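PDB 7C7D: alpha-1,3-glucanase from Streptomyces thermodiastaticus, which probably hydrolyses alpha-1,3-glucosidic linkages in alpha-1,3-glucan as a thermostable glycosidase of family GH87. Local coordinates for residues Leu135-Val148 with His159-Arg171. Numbering follows the deposited sequence.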
ATOM      1  N   LEU A 135     -28.256  12.596  -7.212  1.00 35.71           N
ATOM      2  CA  LEU A 135     -28.530  11.623  -6.166  1.00 34.66           C
ATOM      3  C   LEU A 135     -28.865  12.344  -4.867  1.00 34.70           C
ATOM      4  O   LEU A 135     -28.442  13.478  -4.634  1.00 36.18           O
ATOM      5  CB  LEU A 135     -27.318  10.723  -5.937  1.00 35.63           C
ATOM      6  CG  LEU A 135     -26.873   9.821  -7.089  1.00 37.57           C
ATOM      7  CD1 LEU A 135     -26.197   8.579  -6.534  1.00 38.62           C
ATOM      8  CD2 LEU A 135     -28.050   9.442  -7.984  1.00 38.21           C
ATOM      9  N   ASP A 136     -29.620  11.668  -4.008  1.00 34.04           N
ATOM     10  CA  ASP A 136     -30.096  12.278  -2.774  1.00 33.62           C
ATOM     11  C   ASP A 136     -29.123  12.128  -1.618  1.00 32.78           C
ATOM     12  O   ASP A 136     -29.515  12.281  -0.458  1.00 33.68           O
ATOM     13  CB  ASP A 136     -31.450  11.713  -2.384  1.00 35.36           C
ATOM     14  CG  ASP A 136     -31.407  10.241  -2.107  1.00 37.44           C
ATOM     15  OD1 ASP A 136     -30.364   9.594  -2.359  1.00 40.13           O
ATOM     16  OD2 ASP A 136     -32.436   9.737  -1.627  1.00 37.88           O
ATOM     17  N   ARG A 137     -27.876  11.796  -1.907  1.00 33.11           N
ATOM     18  CA  ARG A 137     -26.824  11.841  -0.914  1.00 33.40           C
ATOM     19  C   ARG A 137     -25.592  12.380  -1.605  1.00 29.95           C
ATOM     20  O   ARG A 137     -25.483  12.359  -2.834  1.00 30.07           O
ATOM     21  CB  ARG A 137     -26.494  10.460  -0.379  1.00 39.48           C
ATOM     22  CG  ARG A 137     -27.348   9.963   0.737  1.00 46.76           C
ATOM     23  CD  ARG A 137     -27.296   8.439   0.811  1.00 52.46           C
ATOM     24  NE  ARG A 137     -27.990   7.776  -0.301  1.00 57.38           N
ATOM     25  CZ  ARG A 137     -27.547   7.626  -1.553  1.00 61.01           C
ATOM     26  NH1 ARG A 137     -26.331   8.004  -1.924  1.00 62.45           N
ATOM     27  NH2 ARG A 137     -28.314   7.017  -2.440  1.00 62.02           N
ATOM     28  N   SER A 138     -24.661  12.864  -0.803  1.00 26.18           N
ATOM     29  CA  SER A 138     -23.425  13.428  -1.310  0.55 24.39           C
ATOM     30  C   SER A 138     -22.256  12.752  -0.615  1.00 22.80           C
ATOM     31  O   SER A 138     -22.418  12.069   0.401  1.00 23.65           O
ATOM     32  CB  SER A 138     -23.369  14.938  -1.056  0.55 25.03           C
ATOM     33  OG  SER A 138     -23.460  15.203   0.330  0.55 25.08           O
ATOM     34  N   LEU A 139     -21.074  12.946  -1.179  1.00 20.28           N
ATOM     35  CA  LEU A 139     -19.858  12.440  -0.567  1.00 19.71           C
ATOM     36  C   LEU A 139     -19.351  13.470   0.431  1.00 18.54           C
ATOM     37  O   LEU A 139     -19.313  14.666   0.131  1.00 19.75           O
ATOM     38  CB  LEU A 139     -18.791  12.202  -1.632  1.00 19.80           C
ATOM     39  CG  LEU A 139     -19.048  11.067  -2.620  1.00 22.09           C
ATOM     40  CD1 LEU A 139     -18.297  11.322  -3.914  1.00 23.08           C
ATOM     41  CD2 LEU A 139     -18.648   9.737  -2.012  1.00 23.17           C
ATOM     42  N   THR A 140     -18.975  13.011   1.617  1.00 18.13           N
ATOM     43  CA  THR A 140     -18.324  13.884   2.583  1.00 17.70           C
ATOM     44  C   THR A 140     -16.851  14.010   2.222  1.00 16.14           C
ATOM     45  O   THR A 140     -16.169  13.004   2.019  1.00 17.00           O
ATOM     46  CB  THR A 140     -18.474  13.308   3.989  1.00 19.76           C
ATOM     47  OG1 THR A 140     -19.869  13.201   4.306  1.00 23.13           O
ATOM     48  CG2 THR A 140     -17.777  14.198   5.018  1.00 21.21           C
ATOM     49  N   VAL A 141     -16.363  15.241   2.126  1.00 15.64           N
ATOM     50  CA  VAL A 141     -14.964  15.499   1.813  1.00 14.85           C
ATOM     51  C   VAL A 141     -14.367  16.359   2.917  1.00 14.63           C
ATOM     52  O   VAL A 141     -14.994  17.318   3.384  1.00 16.66           O
ATOM     53  CB  VAL A 141     -14.774  16.151   0.427  1.00 15.33           C
ATOM     54  CG1 VAL A 141     -15.060  15.143  -0.683  1.00 15.70           C
ATOM     55  CG2 VAL A 141     -15.664  17.367   0.267  1.00 16.97           C
ATOM     56  N   THR A 142     -13.161  16.002   3.349  1.00 13.10           N
ATOM     57  CA  THR A 142     -12.549  16.709   4.460  1.00 13.77           C
ATOM     58  C   THR A 142     -11.036  16.652   4.355  1.00 13.63           C
ATOM     59  O   THR A 142     -10.465  15.802   3.666  1.00 13.50           O
ATOM     60  CB  THR A 142     -13.006  16.144   5.811  1.00 14.49           C
ATOM     61  OG1 THR A 142     -12.435  16.928   6.867  1.00 15.32           O
ATOM     62  CG2 THR A 142     -12.575  14.687   5.962  1.00 15.96           C
ATOM     63  N   SER A 143     -10.398  17.588   5.059  1.00 14.16           N
ATOM     64  CA  SER A 143      -8.957  17.619   5.253  1.00 14.08           C
ATOM     65  C   SER A 143      -8.544  17.048   6.601  1.00 13.86           C
ATOM     66  O   SER A 143      -7.343  16.986   6.891  1.00 13.93           O
ATOM     67  CB  SER A 143      -8.430  19.051   5.123  1.00 14.20           C
ATOM     68  OG  SER A 143      -9.074  19.906   6.061  1.00 15.74           O
ATOM     69  N   LYS A 144      -9.510  16.591   7.405  1.00 13.16           N
ATOM     70  CA  LYS A 144      -9.237  16.171   8.775  1.00 13.87           C
ATOM     71  C   LYS A 144      -8.176  15.079   8.840  1.00 13.33           C
ATOM     72  O   LYS A 144      -7.323  15.093   9.734  1.00 15.81           O
ATOM     73  CB  LYS A 144     -10.536  15.699   9.434  1.00 16.60           C
ATOM     74  CG  LYS A 144     -10.322  15.043  10.789  1.00 18.94           C
ATOM     75  CD  LYS A 144     -11.624  14.585  11.413  1.00 21.82           C
ATOM     76  CE  LYS A 144     -11.365  13.997  12.791  1.00 24.34           C
ATOM     77  NZ  LYS A 144     -12.605  13.520  13.446  1.00 26.94           N
ATOM     78  N   TYR A 145      -8.209  14.129   7.908  1.00 13.50           N
ATOM     79  CA  TYR A 145      -7.319  12.976   7.938  1.00 13.84           C
ATOM     80  C   TYR A 145      -6.072  13.178   7.098  1.00 13.47           C
ATOM     81  O   TYR A 145      -5.284  12.236   6.939  1.00 16.41           O
ATOM     82  CB  TYR A 145      -8.068  11.716   7.496  1.00 14.53           C
ATOM     83  CG  TYR A 145      -9.380  11.564   8.211  1.00 14.09           C
ATOM     84  CD1 TYR A 145      -9.424  11.122   9.525  1.00 14.36           C
ATOM     85  CD2 TYR A 145     -10.576  11.883   7.586  1.00 15.24           C
ATOM     86  CE1 TYR A 145     -10.625  10.996  10.194  1.00 15.54           C
ATOM     87  CE2 TYR A 145     -11.783  11.760   8.242  1.00 16.04           C
ATOM     88  CZ  TYR A 145     -11.803  11.319   9.547  1.00 15.87           C
ATOM     89  OH  TYR A 145     -13.009  11.195  10.196  1.00 18.57           O
ATOM     90  N   SER A 146      -5.878  14.379   6.563  1.00 12.97           N
ATOM     91  CA  SER A 146      -4.835  14.689   5.601  1.00 12.41           C
ATOM     92  C   SER A 146      -3.878  15.725   6.179  1.00 13.39           C
ATOM     93  O   SER A 146      -4.121  16.302   7.242  1.00 15.05           O
ATOM     94  CB  SER A 146      -5.459  15.212   4.301  1.00 13.11           C
ATOM     95  OG  SER A 146      -6.306  14.236   3.710  1.00 13.57           O
ATOM     96  N   TYR A 147      -2.777  15.959   5.455  1.00 13.49           N
ATOM     97  CA  TYR A 147      -1.765  16.955   5.807  1.00 13.57           C
ATOM     98  C   TYR A 147      -1.015  16.551   7.070  1.00 14.40           C
ATOM     99  O   TYR A 147      -1.233  17.101   8.160  1.00 17.90           O
ATOM    100  CB  TYR A 147      -2.354  18.370   5.900  1.00 14.98           C
ATOM    101  CG  TYR A 147      -3.049  18.785   4.625  1.00 14.61           C
ATOM    102  CD1 TYR A 147      -2.338  19.352   3.576  1.00 15.85           C
ATOM    103  CD2 TYR A 147      -4.410  18.587   4.460  1.00 14.94           C
ATOM    104  CE1 TYR A 147      -2.971  19.721   2.394  1.00 16.45           C
ATOM    105  CE2 TYR A 147      -5.050  18.945   3.286  1.00 14.93           C
ATOM    106  CZ  TYR A 147      -4.329  19.520   2.264  1.00 14.82           C
ATOM    107  OH  TYR A 147      -4.953  19.876   1.095  1.00 17.37           O
ATOM    108  N   VAL A 148      -0.130  15.576   6.909  1.00 13.99           N
ATOM    109  CA  VAL A 148       0.572  14.917   7.999  1.00 14.97           C
ATOM    110  C   VAL A 148       2.037  15.315   7.932  1.00 15.74           C
ATOM    111  O   VAL A 148       2.669  15.212   6.873  1.00 16.93           O
ATOM    112  CB  VAL A 148       0.416  13.389   7.889  1.00 15.42           C
ATOM    113  CG1 VAL A 148       1.276  12.678   8.917  1.00 17.95           C
ATOM    114  CG2 VAL A 148      -1.047  12.992   8.023  1.00 17.04           C
ATOM    115  N   HIS A 159       2.866  15.665   3.940  1.00 13.60           N
ATOM    116  CA  HIS A 159       2.417  14.667   2.981  1.00 12.62           C
ATOM    117  C   HIS A 159       0.992  14.254   3.328  1.00 11.69           C
ATOM    118  O   HIS A 159       0.346  14.847   4.196  1.00 12.29           O
ATOM    119  CB  HIS A 159       3.404  13.489   2.910  1.00 12.45           C
ATOM    120  CG  HIS A 159       3.681  12.843   4.233  1.00 12.74           C
ATOM    121  ND1 HIS A 159       4.630  13.321   5.112  1.00 14.14           N
ATOM    122  CD2 HIS A 159       3.141  11.748   4.821  1.00 12.69           C
ATOM    123  CE1 HIS A 159       4.664  12.547   6.183  1.00 14.17           C
ATOM    124  NE2 HIS A 159       3.773  11.583   6.032  1.00 13.07           N
ATOM    125  N   HIS A 160       0.495  13.234   2.628  1.00 11.48           N
ATOM    126  CA  HIS A 160      -0.823  12.668   2.918  1.00 11.88           C
ATOM    127  C   HIS A 160      -1.933  13.677   2.602  1.00 11.59           C
ATOM    128  O   HIS A 160      -2.812  13.938   3.424  1.00 12.53           O
ATOM    129  CB  HIS A 160      -0.888  12.188   4.374  1.00 11.95           C
ATOM    130  CG  HIS A 160      -1.786  11.019   4.611  1.00 11.35           C
ATOM    131  ND1 HIS A 160      -1.479   9.736   4.203  1.00 11.68           N
ATOM    132  CD2 HIS A 160      -2.966  10.931   5.269  1.00 12.20           C
ATOM    133  CE1 HIS A 160      -2.444   8.917   4.581  1.00 11.78           C
ATOM    134  NE2 HIS A 160      -3.356   9.616   5.234  1.00 12.16           N
ATOM    135  N   PHE A 161      -1.878  14.260   1.400  1.00 12.00           N
ATOM    136  CA  PHE A 161      -2.811  15.321   1.030  1.00 12.39           C
ATOM    137  C   PHE A 161      -4.193  14.796   0.679  1.00 11.99           C
ATOM    138  O   PHE A 161      -5.175  15.544   0.769  1.00 12.95           O
ATOM    139  CB  PHE A 161      -2.285  16.085  -0.183  1.00 13.48           C
ATOM    140  CG  PHE A 161      -0.874  16.562  -0.030  1.00 13.28           C
ATOM    141  CD1 PHE A 161      -0.481  17.262   1.102  1.00 15.51           C
ATOM    142  CD2 PHE A 161       0.064  16.312  -1.017  1.00 14.89           C
ATOM    143  CE1 PHE A 161       0.823  17.701   1.236  1.00 17.30           C
ATOM    144  CE2 PHE A 161       1.363  16.738  -0.881  1.00 16.52           C
ATOM    145  CZ  PHE A 161       1.745  17.439   0.246  1.00 17.75           C
ATOM    146  N   TYR A 162      -4.286  13.547   0.237  1.00 11.84           N
ATOM    147  CA  TYR A 162      -5.529  12.987  -0.262  1.00 12.06           C
ATOM    148  C   TYR A 162      -6.205  12.153   0.816  1.00 11.90           C
ATOM    149  O   TYR A 162      -5.669  11.932   1.905  1.00 12.60           O
ATOM    150  CB  TYR A 162      -5.277  12.157  -1.541  1.00 12.91           C
ATOM    151  CG  TYR A 162      -4.819  13.006  -2.715  1.00 12.28           C
ATOM    152  CD1 TYR A 162      -3.485  13.361  -2.859  1.00 12.58           C
ATOM    153  CD2 TYR A 162      -5.734  13.476  -3.662  1.00 12.14           C
ATOM    154  CE1 TYR A 162      -3.064  14.156  -3.910  1.00 12.97           C
ATOM    155  CE2 TYR A 162      -5.331  14.285  -4.711  1.00 12.82           C
ATOM    156  CZ  TYR A 162      -3.991  14.617  -4.829  1.00 12.46           C
ATOM    157  OH  TYR A 162      -3.587  15.420  -5.869  1.00 13.79           O
ATOM    158  N   ASP A 163      -7.401  11.685   0.485  1.00 11.66           N
ATOM    159  CA  ASP A 163      -8.264  10.918   1.364  1.00 12.39           C
ATOM    160  C   ASP A 163      -9.243  10.201   0.448  1.00 11.64           C
ATOM    161  O   ASP A 163      -9.390  10.567  -0.720  1.00 12.72           O
ATOM    162  CB  ASP A 163      -9.008  11.875   2.303  1.00 13.10           C
ATOM    163  CG  ASP A 163      -9.805  11.164   3.352  1.00 14.64           C
ATOM    164  OD1 ASP A 163      -9.249  10.239   3.972  1.00 16.01           O
ATOM    165  OD2 ASP A 163     -10.981  11.553   3.565  1.00 14.99           O
ATOM    166  N   ASN A 164      -9.913   9.183   0.980  1.00 12.10           N
ATOM    167  CA  ASN A 164     -10.888   8.417   0.216  1.00 12.29           C
ATOM    168  C   ASN A 164     -12.246   8.516   0.886  1.00 13.06           C
ATOM    169  O   ASN A 164     -12.371   8.318   2.102  1.00 13.41           O
ATOM    170  CB  ASN A 164     -10.459   6.959   0.064  1.00 12.72           C
ATOM    171  CG  ASN A 164      -9.329   6.799  -0.935  1.00 13.80           C
ATOM    172  OD1 ASN A 164      -9.561   6.500  -2.104  1.00 14.36           O
ATOM    173  ND2 ASN A 164      -8.098   7.030  -0.484  1.00 15.10           N
ATOM    174  N   THR A 165     -13.258   8.819   0.090  1.00 14.02           N
ATOM    175  CA  THR A 165     -14.623   8.910   0.571  1.00 13.86           C
ATOM    176  C   THR A 165     -15.488   7.995  -0.285  1.00 13.70           C
ATOM    177  O   THR A 165     -15.267   7.871  -1.494  1.00 15.02           O
ATOM    178  CB  THR A 165     -15.103  10.370   0.536  1.00 15.87           C
ATOM    179  OG1 THR A 165     -16.417  10.452   1.088  1.00 17.66           O
ATOM    180  CG2 THR A 165     -15.097  10.935  -0.885  1.00 15.83           C
ATOM    181  N   ARG A 166     -16.449   7.323   0.346  1.00 14.96           N
ATOM    182  CA  ARG A 166     -17.222   6.297  -0.337  1.00 16.51           C
ATOM    183  C   ARG A 166     -18.714   6.500  -0.129  1.00 16.91           C
ATOM    184  O   ARG A 166     -19.156   7.140   0.829  1.00 18.08           O
ATOM    185  CB  ARG A 166     -16.817   4.883   0.104  1.00 16.75           C
ATOM    186  CG  ARG A 166     -17.256   4.512   1.512  1.00 16.94           C
ATOM    187  CD  ARG A 166     -16.885   3.072   1.857  1.00 17.35           C
ATOM    188  NE  ARG A 166     -17.322   2.710   3.202  1.00 17.22           N
ATOM    189  CZ  ARG A 166     -17.275   1.483   3.709  1.00 17.08           C
ATOM    190  NH1 ARG A 166     -16.819   0.472   2.982  1.00 17.39           N
ATOM    191  NH2 ARG A 166     -17.705   1.263   4.945  1.00 19.18           N
ATOM    192  N   LEU A 167     -19.492   5.905  -1.030  1.00 18.30           N
ATOM    193  CA  LEU A 167     -20.940   6.022  -0.982  1.00 21.86           C
ATOM    194  C   LEU A 167     -21.545   4.868  -1.764  1.00 20.72           C
ATOM    195  O   LEU A 167     -21.118   4.592  -2.891  1.00 21.06           O
ATOM    196  CB  LEU A 167     -21.362   7.347  -1.624  1.00 28.13           C
ATOM    197  CG  LEU A 167     -22.788   7.866  -1.467  1.00 32.55           C
ATOM    198  CD1 LEU A 167     -23.261   7.720  -0.032  1.00 33.87           C
ATOM    199  CD2 LEU A 167     -22.850   9.317  -1.914  1.00 33.35           C
ATOM    200  N   LEU A 168     -22.523   4.193  -1.167  1.00 22.85           N
ATOM    201  CA  LEU A 168     -23.392   3.325  -1.947  1.00 24.31           C
ATOM    202  C   LEU A 168     -24.287   4.204  -2.809  1.00 27.78           C
ATOM    203  O   LEU A 168     -24.848   5.192  -2.328  1.00 29.61           O
ATOM    204  CB  LEU A 168     -24.252   2.464  -1.020  1.00 25.50           C
ATOM    205  CG  LEU A 168     -23.535   1.378  -0.213  1.00 25.90           C
ATOM    206  CD1 LEU A 168     -24.441   0.817   0.875  1.00 26.29           C
ATOM    207  CD2 LEU A 168     -23.034   0.263  -1.117  1.00 26.90           C
ATOM    208  N   LEU A 169     -24.410   3.860  -4.092  1.00 29.06           N
ATOM    209  CA  LEU A 169     -25.156   4.729  -4.998  1.00 31.65           C
ATOM    210  C   LEU A 169     -26.666   4.634  -4.810  1.00 35.53           C
ATOM    211  O   LEU A 169     -27.386   5.529  -5.262  1.00 36.85           O
ATOM    212  CB  LEU A 169     -24.785   4.441  -6.453  1.00 31.74           C
ATOM    213  CG  LEU A 169     -23.347   4.774  -6.859  1.00 32.05           C
ATOM    214  CD1 LEU A 169     -23.061   4.268  -8.265  1.00 33.46           C
ATOM    215  CD2 LEU A 169     -23.072   6.266  -6.753  1.00 32.75           C
ATOM    216  N   GLY A 170     -27.163   3.586  -4.152  1.00 37.10           N
ATOM    217  CA  GLY A 170     -28.591   3.333  -4.124  1.00 40.35           C
ATOM    218  C   GLY A 170     -29.172   2.937  -5.462  1.00 43.22           C
ATOM    219  O   GLY A 170     -30.396   2.803  -5.582  1.00 43.22           O
ATOM    220  N   ARG A 171     -28.315   2.734  -6.456  1.00 47.34           N
ATOM    221  CA  ARG A 171     -28.649   2.442  -7.837  1.00 51.27           C
ATOM    222  C   ARG A 171     -27.562   1.497  -8.317  1.00 52.18           C
ATOM    223  O   ARG A 171     -26.473   1.447  -7.741  1.00 51.14           O
ATOM    224  CB  ARG A 171     -28.591   3.740  -8.656  1.00 54.32           C
ATOM    225  CG  ARG A 171     -29.391   3.774  -9.940  1.00 56.67           C
ATOM    226  CD  ARG A 171     -28.837   4.862 -10.857  1.00 58.87           C
ATOM    227  NE  ARG A 171     -29.709   5.129 -11.998  1.00 61.21           N
ATOM    228  CZ  ARG A 171     -30.395   6.255 -12.179  1.00 63.05           C
ATOM    229  NH1 ARG A 171     -30.313   7.247 -11.300  1.00 63.73           N
ATOM    230  NH2 ARG A 171     -31.164   6.390 -13.251  1.00 63.99           N
TER
HETATM  231  O   HOH W   1     -19.052  10.019   2.005  1.00 23.62           O
HETATM  232  O   HOH W   2      -7.914  16.413   1.918  1.00 14.88           O
HETATM  233  O   HOH W   3      -5.510   9.229   6.801  1.00 14.72           O
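With chi1 at -176°, Thr165 swings OG1 away from its backbone N and toward strand 137-142, where it donates to Thr140 O at 2.7 Å, while Ser146 sets OG beside its backbone N (chi1 -61°) and donates to Tyr162 O at 3.0 Å, from above that carbonyl plane. The first bond joins two antiparallel sheets of the beta-sandwich-like domain stacked on the parallel beta-helix; the second ties the turn 143-146 to the chain leading into strand 163-169. Strands 137-142 and 163-169 run antiparallel at 166°, their axes 6.5 Å apart, without a backbone ladder; a water instead links Thr140 N, Thr165 OG1 and Arg166 O. Leu139 CD2 packs on Leu167 CB at 3.6 Å. The guanidinium of Arg137 lies with one face over Leu168 O and gives a weak NH2 bond to Leu169 O. Beyond the turn, Val148 and His159 form a single hydrogen-bonded bridge. Val148 O also sits over one face of the His159 ring; an alanine in place of His159 would probably leave Val148 O without that ring and Lys157 O without its ND1 partner. His160 ND1 and Asp163 OD1 hydrogen-bond Asn402 OD1 and His326 NE2 of the beta-helix. Tyr145 O lies at the His160 ring edge, in its plane, 3.1 Å from CD2, and a water joins that oxygen to NE2.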